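Thiosulfate sulfurtransferase TUM1 (PDB 3UTN) transfers persulfide sulfur from NFS1 to UBA4 in the pathway that 2-thiolates the wobble uridine of tRNAs. Local coordinates at residues A[113-124]-A[139-149]. Numbering follows the deposited sequence.
Sequences DDILVVYDRVGN and HPKVYLLNNFN. With DMS (dimethyl sulfoxide), chain B.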
ATOM      1  N   ASP A 113       5.451   3.662  20.300  1.00 26.67           N
ATOM      2  CA  ASP A 113       4.569   2.708  20.954  1.00 28.00           C
ATOM      3  C   ASP A 113       3.146   2.747  20.421  1.00 26.36           C
ATOM      4  O   ASP A 113       2.336   1.890  20.760  1.00 25.96           O
ATOM      5  CB  ASP A 113       4.549   2.923  22.464  1.00 30.32           C
ATOM      6  CG  ASP A 113       3.930   1.757  23.195  1.00 33.34           C
ATOM      7  OD1 ASP A 113       4.345   0.611  22.918  1.00 34.93           O
ATOM      8  OD2 ASP A 113       3.024   1.978  24.029  1.00 35.48           O
ATOM      9  N   ASP A 114       2.842   3.748  19.603  1.00 25.85           N
ATOM     10  CA  ASP A 114       1.502   3.892  19.066  1.00 25.14           C
ATOM     11  C   ASP A 114       1.102   2.666  18.299  1.00 23.71           C
ATOM     12  O   ASP A 114       1.869   2.134  17.510  1.00 23.91           O
ATOM     13  CB  ASP A 114       1.410   5.082  18.125  1.00 26.13           C
ATOM     14  CG  ASP A 114       1.448   6.390  18.847  1.00 26.96           C
ATOM     15  OD1 ASP A 114       1.219   6.412  20.070  1.00 28.35           O
ATOM     16  OD2 ASP A 114       1.683   7.408  18.178  1.00 27.07           O
ATOM     17  N   ILE A 115      -0.112   2.209  18.543  1.00 23.47           N
ATOM     18  CA  ILE A 115      -0.722   1.284  17.624  1.00 22.49           C
ATOM     19  C   ILE A 115      -1.266   2.163  16.508  1.00 21.62           C
ATOM     20  O   ILE A 115      -2.161   2.979  16.722  1.00 21.79           O
ATOM     21  CB  ILE A 115      -1.853   0.495  18.277  1.00 22.54           C
ATOM     22  CG1 ILE A 115      -1.299  -0.429  19.360  1.00 23.13           C
ATOM     23  CG2 ILE A 115      -2.601  -0.290  17.218  1.00 22.56           C
ATOM     24  CD1 ILE A 115      -2.365  -1.101  20.195  1.00 24.41           C
ATOM     25  N   LEU A 116      -0.687   2.026  15.330  1.00 20.53           N
ATOM     26  CA  LEU A 116      -1.147   2.803  14.214  1.00 20.22           C
ATOM     27  C   LEU A 116      -2.154   1.980  13.482  1.00 19.09           C
ATOM     28  O   LEU A 116      -1.915   0.829  13.145  1.00 20.06           O
ATOM     29  CB  LEU A 116       0.000   3.211  13.302  1.00 20.36           C
ATOM     30  CG  LEU A 116       1.045   4.068  14.016  1.00 20.29           C
ATOM     31  CD1 LEU A 116       2.187   4.368  13.068  1.00 20.89           C
ATOM     32  CD2 LEU A 116       0.450   5.354  14.568  1.00 20.60           C
ATOM     33  N   VAL A 117      -3.318   2.556  13.289  1.00 18.52           N
ATOM     34  CA  VAL A 117      -4.331   1.856  12.559  1.00 17.49           C
ATOM     35  C   VAL A 117      -4.594   2.665  11.323  1.00 16.92           C
ATOM     36  O   VAL A 117      -5.217   3.716  11.356  1.00 16.66           O
ATOM     37  CB  VAL A 117      -5.595   1.612  13.380  1.00 17.73           C
ATOM     38  CG1 VAL A 117      -6.611   0.897  12.512  1.00 17.17           C
ATOM     39  CG2 VAL A 117      -5.259   0.786  14.620  1.00 17.58           C
ATOM     40  N   VAL A 118      -4.095   2.152  10.220  1.00 16.70           N
ATOM     41  CA  VAL A 118      -4.100   2.902   9.010  1.00 16.61           C
ATOM     42  C   VAL A 118      -5.390   2.638   8.295  1.00 17.03           C
ATOM     43  O   VAL A 118      -5.884   1.521   8.259  1.00 16.93           O
ATOM     44  CB  VAL A 118      -2.938   2.504   8.112  1.00 16.39           C
ATOM     45  CG1 VAL A 118      -2.943   3.375   6.875  1.00 16.34           C
ATOM     46  CG2 VAL A 118      -1.637   2.663   8.874  1.00 16.49           C
ATOM     47  N   TYR A 119      -5.932   3.689   7.722  1.00 17.49           N
ATOM     48  CA  TYR A 119      -7.079   3.528   6.889  1.00 18.05           C
ATOM     49  C   TYR A 119      -6.989   4.599   5.847  1.00 18.07           C
ATOM     50  O   TYR A 119      -6.129   5.473   5.904  1.00 18.54           O
ATOM     51  CB  TYR A 119      -8.351   3.665   7.712  1.00 17.45           C
ATOM     52  CG  TYR A 119      -8.547   5.006   8.365  1.00 17.96           C
ATOM     53  CD1 TYR A 119      -7.897   5.334   9.555  1.00 18.34           C
ATOM     54  CD2 TYR A 119      -9.388   5.946   7.795  1.00 17.86           C
ATOM     55  CE1 TYR A 119      -8.091   6.564  10.152  1.00 18.34           C
ATOM     56  CE2 TYR A 119      -9.598   7.169   8.388  1.00 18.69           C
ATOM     57  CZ  TYR A 119      -8.951   7.470   9.561  1.00 18.63           C
ATOM     58  OH  TYR A 119      -9.169   8.688  10.130  1.00 19.57           O
ATOM     59  N   ASP A 120      -7.871   4.509   4.877  1.00 18.89           N
ATOM     60  CA  ASP A 120      -8.015   5.584   3.939  1.00 19.81           C
ATOM     61  C   ASP A 120      -9.478   5.651   3.585  1.00 20.09           C
ATOM     62  O   ASP A 120     -10.241   4.741   3.919  1.00 20.12           O
ATOM     63  CB  ASP A 120      -7.107   5.377   2.724  1.00 20.30           C
ATOM     64  CG  ASP A 120      -7.423   4.125   1.951  1.00 20.57           C
ATOM     65  OD1 ASP A 120      -8.582   3.668   1.962  1.00 22.40           O
ATOM     66  OD2 ASP A 120      -6.505   3.602   1.302  1.00 20.70           O
ATOM     67  N   ARG A 121      -9.875   6.724   2.924  1.00 20.19           N
ATOM     68  CA  ARG A 121     -11.278   6.919   2.625  1.00 21.32           C
ATOM     69  C   ARG A 121     -11.701   6.183   1.383  1.00 21.14           C
ATOM     70  O   ARG A 121     -12.888   6.042   1.122  1.00 21.93           O
ATOM     71  CB  ARG A 121     -11.577   8.398   2.489  1.00 21.85           C
ATOM     72  CG  ARG A 121     -11.327   9.115   3.785  1.00 22.31           C
ATOM     73  CD  ARG A 121     -11.525  10.602   3.658  1.00 24.02           C
ATOM     74  NE  ARG A 121     -11.208  11.219   4.933  1.00 25.40           N
ATOM     75  CZ  ARG A 121     -12.013  11.207   5.989  1.00 24.87           C
ATOM     76  NH1 ARG A 121     -13.194  10.617   5.920  1.00 25.81           N
ATOM     77  NH2 ARG A 121     -11.631  11.785   7.114  1.00 26.79           N
ATOM     78  N   VAL A 122     -10.729   5.717   0.614  1.00 21.16           N
ATOM     79  CA  VAL A 122     -11.035   5.066  -0.647  1.00 22.12           C
ATOM     80  C   VAL A 122     -11.407   3.618  -0.397  1.00 22.33           C
ATOM     81  O   VAL A 122     -12.420   3.129  -0.896  1.00 22.91           O
ATOM     82  CB  VAL A 122      -9.862   5.168  -1.633  1.00 22.10           C
ATOM     83  CG1 VAL A 122     -10.163   4.399  -2.915  1.00 22.20           C
ATOM     84  CG2 VAL A 122      -9.591   6.627  -1.940  1.00 22.87           C
ATOM     85  N   GLY A 123     -10.594   2.946   0.402  1.00 22.46           N
ATOM     86  CA  GLY A 123     -10.819   1.551   0.701  1.00 23.83           C
ATOM     87  C   GLY A 123      -9.606   0.772   0.282  1.00 23.51           C
ATOM     88  O   GLY A 123      -9.527   0.295  -0.846  1.00 25.60           O
ATOM     89  N   ASN A 124      -8.644   0.673   1.186  1.00 23.15           N
ATOM     90  CA  ASN A 124      -7.434  -0.096   0.928  1.00 21.94           C
ATOM     91  C   ASN A 124      -6.776   0.322  -0.350  1.00 21.93           C
ATOM     92  O   ASN A 124      -6.409  -0.498  -1.191  1.00 21.70           O
ATOM     93  CB  ASN A 124      -7.759  -1.571   0.902  1.00 21.60           C
ATOM     94  CG  ASN A 124      -8.108  -2.070   2.260  1.00 21.46           C
ATOM     95  OD1 ASN A 124      -7.431  -1.731   3.222  1.00 22.46           O
ATOM     96  ND2 ASN A 124      -9.158  -2.861   2.359  1.00 21.11           N
ATOM     97  N   HIS A 139       7.689   0.460  12.475  1.00 23.53           N
ATOM     98  CA  HIS A 139       6.759   0.816  13.515  1.00 22.93           C
ATOM     99  C   HIS A 139       6.199  -0.447  14.086  1.00 22.46           C
ATOM    100  O   HIS A 139       5.709  -1.290  13.344  1.00 22.67           O
ATOM    101  CB  HIS A 139       5.664   1.741  13.045  1.00 22.28           C
ATOM    102  CG  HIS A 139       4.894   2.327  14.181  1.00 21.70           C
ATOM    103  ND1 HIS A 139       5.302   3.419  14.823  1.00 21.57           N
ATOM    104  CD2 HIS A 139       3.756   1.886  14.833  1.00 21.62           C
ATOM    105  CE1 HIS A 139       4.447   3.701  15.811  1.00 21.80           C
ATOM    106  NE2 HIS A 139       3.502   2.760  15.820  1.00 21.92           N
ATOM    107  N   PRO A 140       6.307  -0.611  15.415  1.00 23.22           N
ATOM    108  CA  PRO A 140       6.043  -1.885  16.064  1.00 23.15           C
ATOM    109  C   PRO A 140       4.629  -2.376  15.812  1.00 23.03           C
ATOM    110  O   PRO A 140       4.434  -3.530  15.447  1.00 22.95           O
ATOM    111  CB  PRO A 140       6.245  -1.566  17.548  1.00 23.37           C
ATOM    112  CG  PRO A 140       7.231  -0.456  17.551  1.00 23.68           C
ATOM    113  CD  PRO A 140       6.834   0.383  16.365  1.00 23.40           C
ATOM    114  N   LYS A 141       3.654  -1.497  15.994  1.00 23.19           N
ATOM    115  CA  LYS A 141       2.272  -1.920  15.941  1.00 22.94           C
ATOM    116  C   LYS A 141       1.537  -1.121  14.905  1.00 22.08           C
ATOM    117  O   LYS A 141       1.262   0.067  15.074  1.00 21.04           O
ATOM    118  CB  LYS A 141       1.623  -1.820  17.318  1.00 24.78           C
ATOM    119  CG  LYS A 141       2.280  -2.738  18.346  1.00 25.38           C
ATOM    120  CD  LYS A 141       1.840  -2.416  19.765  1.00 26.76           C
ATOM    121  CE  LYS A 141       2.327  -1.051  20.225  1.00 28.09           C
ATOM    122  NZ  LYS A 141       3.811  -0.897  20.239  1.00 28.01           N
ATOM    123  N   VAL A 142       1.244  -1.792  13.805  1.00 21.35           N
ATOM    124  CA  VAL A 142       0.603  -1.149  12.703  1.00 20.43           C
ATOM    125  C   VAL A 142      -0.511  -2.050  12.252  1.00 20.40           C
ATOM    126  O   VAL A 142      -0.331  -3.247  12.021  1.00 19.86           O
ATOM    127  CB  VAL A 142       1.552  -0.888  11.525  1.00 20.65           C
ATOM    128  CG1 VAL A 142       0.829  -0.099  10.442  1.00 20.21           C
ATOM    129  CG2 VAL A 142       2.785  -0.129  11.988  1.00 20.56           C
ATOM    130  N   TYR A 143      -1.674  -1.451  12.141  1.00 19.58           N
ATOM    131  CA  TYR A 143      -2.794  -2.147  11.605  1.00 20.02           C
ATOM    132  C   TYR A 143      -3.248  -1.411  10.400  1.00 19.57           C
ATOM    133  O   TYR A 143      -3.084  -0.198  10.287  1.00 19.10           O
ATOM    134  CB  TYR A 143      -3.903  -2.219  12.627  1.00 20.70           C
ATOM    135  CG  TYR A 143      -3.550  -3.110  13.778  1.00 21.99           C
ATOM    136  CD1 TYR A 143      -3.819  -4.471  13.731  1.00 22.40           C
ATOM    137  CD2 TYR A 143      -2.930  -2.593  14.908  1.00 22.50           C
ATOM    138  CE1 TYR A 143      -3.496  -5.299  14.789  1.00 23.61           C
ATOM    139  CE2 TYR A 143      -2.605  -3.412  15.972  1.00 23.80           C
ATOM    140  CZ  TYR A 143      -2.892  -4.761  15.906  1.00 24.14           C
ATOM    141  OH  TYR A 143      -2.560  -5.573  16.959  1.00 25.49           O
ATOM    142  N   LEU A 144      -3.792  -2.173   9.478  1.00 19.00           N
ATOM    143  CA  LEU A 144      -4.432  -1.600   8.353  1.00 18.44           C
ATOM    144  C   LEU A 144      -5.875  -1.853   8.631  1.00 18.44           C
ATOM    145  O   LEU A 144      -6.310  -3.000   8.672  1.00 18.48           O
ATOM    146  CB  LEU A 144      -4.007  -2.316   7.089  1.00 18.30           C
ATOM    147  CG  LEU A 144      -4.702  -1.796   5.847  1.00 18.28           C
ATOM    148  CD1 LEU A 144      -4.380  -0.322   5.699  1.00 17.65           C
ATOM    149  CD2 LEU A 144      -4.244  -2.595   4.648  1.00 18.26           C
ATOM    150  N   LEU A 145      -6.612  -0.778   8.867  1.00 18.33           N
ATOM    151  CA  LEU A 145      -8.022  -0.928   9.076  1.00 18.63           C
ATOM    152  C   LEU A 145      -8.579  -1.477   7.795  1.00 18.75           C
ATOM    153  O   LEU A 145      -8.298  -0.969   6.710  1.00 19.14           O
ATOM    154  CB  LEU A 145      -8.690   0.390   9.421  1.00 18.08           C
ATOM    155  CG  LEU A 145     -10.195   0.241   9.656  1.00 17.51           C
ATOM    156  CD1 LEU A 145     -10.475  -0.508  10.946  1.00 17.49           C
ATOM    157  CD2 LEU A 145     -10.822   1.610   9.683  1.00 17.63           C
ATOM    158  N   ASN A 146      -9.360  -2.531   7.928  1.00 19.33           N
ATOM    159  CA  ASN A 146      -9.939  -3.150   6.780  1.00 19.27           C
ATOM    160  C   ASN A 146     -11.464  -3.130   6.803  1.00 19.48           C
ATOM    161  O   ASN A 146     -12.091  -4.066   7.260  1.00 20.28           O
ATOM    162  CB  ASN A 146      -9.430  -4.573   6.627  1.00 19.87           C
ATOM    163  CG  ASN A 146      -9.877  -5.183   5.339  1.00 19.95           C
ATOM    164  OD1 ASN A 146     -10.000  -4.487   4.329  1.00 19.80           O
ATOM    165  ND2 ASN A 146     -10.155  -6.483   5.360  1.00 20.51           N
ATOM    166  N   ASN A 147     -12.059  -2.051   6.330  1.00 19.27           N
ATOM    167  CA  ASN A 147     -11.355  -0.839   5.975  1.00 19.53           C
ATOM    168  C   ASN A 147     -12.245   0.284   6.438  1.00 19.53           C
ATOM    169  O   ASN A 147     -13.291   0.040   7.040  1.00 18.91           O
ATOM    170  CB  ASN A 147     -11.096  -0.754   4.470  1.00 19.86           C
ATOM    171  CG  ASN A 147     -12.362  -0.872   3.644  1.00 20.22           C
ATOM    172  OD1 ASN A 147     -13.474  -0.792   4.160  1.00 21.02           O
ATOM    173  ND2 ASN A 147     -12.195  -1.061   2.349  1.00 20.31           N
ATOM    174  N   PHE A 148     -11.840   1.507   6.152  1.00 19.38           N
ATOM    175  CA  PHE A 148     -12.593   2.646   6.585  1.00 19.52           C
ATOM    176  C   PHE A 148     -13.965   2.698   5.940  1.00 19.51           C
ATOM    177  O   PHE A 148     -14.903   3.188   6.552  1.00 19.51           O
ATOM    178  CB  PHE A 148     -11.830   3.916   6.303  1.00 19.35           C
ATOM    179  CG  PHE A 148     -12.371   5.108   7.011  1.00 19.33           C
ATOM    180  CD1 PHE A 148     -12.744   5.031   8.351  1.00 19.00           C
ATOM    181  CD2 PHE A 148     -12.474   6.322   6.353  1.00 19.23           C
ATOM    182  CE1 PHE A 148     -13.231   6.146   9.005  1.00 19.40           C
ATOM    183  CE2 PHE A 148     -12.952   7.439   7.007  1.00 19.07           C
ATOM    184  CZ  PHE A 148     -13.328   7.351   8.334  1.00 18.91           C
ATOM    185  N   ASN A 149     -14.076   2.192   4.715  1.00 20.96           N
ATOM    186  CA  ASN A 149     -15.368   2.103   4.043  1.00 22.25           C
ATOM    187  C   ASN A 149     -16.353   1.346   4.901  1.00 22.06           C
ATOM    188  O   ASN A 149     -17.452   1.821   5.166  1.00 21.74           O
ATOM    189  CB  ASN A 149     -15.245   1.402   2.695  1.00 23.67           C
ATOM    190  CG  ASN A 149     -14.603   2.275   1.639  1.00 24.60           C
ATOM    191  OD1 ASN A 149     -14.400   3.470   1.842  1.00 26.28           O
ATOM    192  ND2 ASN A 149     -14.293   1.682   0.499  1.00 25.53           N
TER
HETATM  193  S   DMS B 401       1.354  -5.483  13.438  1.00 27.11           S
HETATM  194  O   DMS B 401       2.210  -4.307  13.689  1.00 25.94           O
HETATM  195  C1  DMS B 401       2.118  -6.859  14.109  1.00 27.67           C
HETATM  196  C2  DMS B 401       0.027  -5.405  14.495  1.00 26.49           C
HETATM  197  O   HOH W   1       3.918   0.661  17.971  1.00 19.97           O
HETATM  198  O   HOH W   2      -9.616   2.082   4.763  1.00 19.69           O
HETATM  199  O   HOH W   3     -12.034   2.881   3.111  1.00 29.01           O
HETATM  200  O   HOH W   4      -7.622   0.443   4.666  1.00 18.85           O
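Leu116 and His139 meet at the buried start of two parallel strands: Leu116 CD1 sits squarely over the imidazole, 3.4 Å from its centroid, a CH-pi contact, while Pro140 CD lies over the rim of the opposite face. Between the strands, Leu116 N and O and Val118 N bond in turn to Lys141 O, Tyr143 N and Tyr143 O, the last at 2.6 Å and 178°. Past the strand ends, a water bridges Asp120 N and Phe148 N, but the buried aromatic cluster stays close. With CG anti to the backbone N (chi1 -166°), the Phe148 ring is laid under Tyr119 CE2, planes at 49°; Arg121 NH1, held by Pro71 O, reaches the Phe148 ring edge. With an alanine here, Tyr119 and Arg121 would probably face a gap. Asn124 ND2 donates to Asn146 OD1 at 2.7 Å. The partly exposed side carries Lys141, whose NZ forms a salt bridge to Asp113 OD1 (3.1 Å) from above the carboxylate plane while OD2 bonds His45, and Tyr143, one face under a dimethyl sulfoxide methyl, probably from the crystallisation liquor. Helix 127-136, the crossover of this right-handed beta-alpha-beta unit, packs on Leu116, Val118 and Leu144; helix 32-41 touches Ile115, Val117, Tyr143 and Leu145, and strand 47-51 continues the rhodanese sheet beyond 115-119.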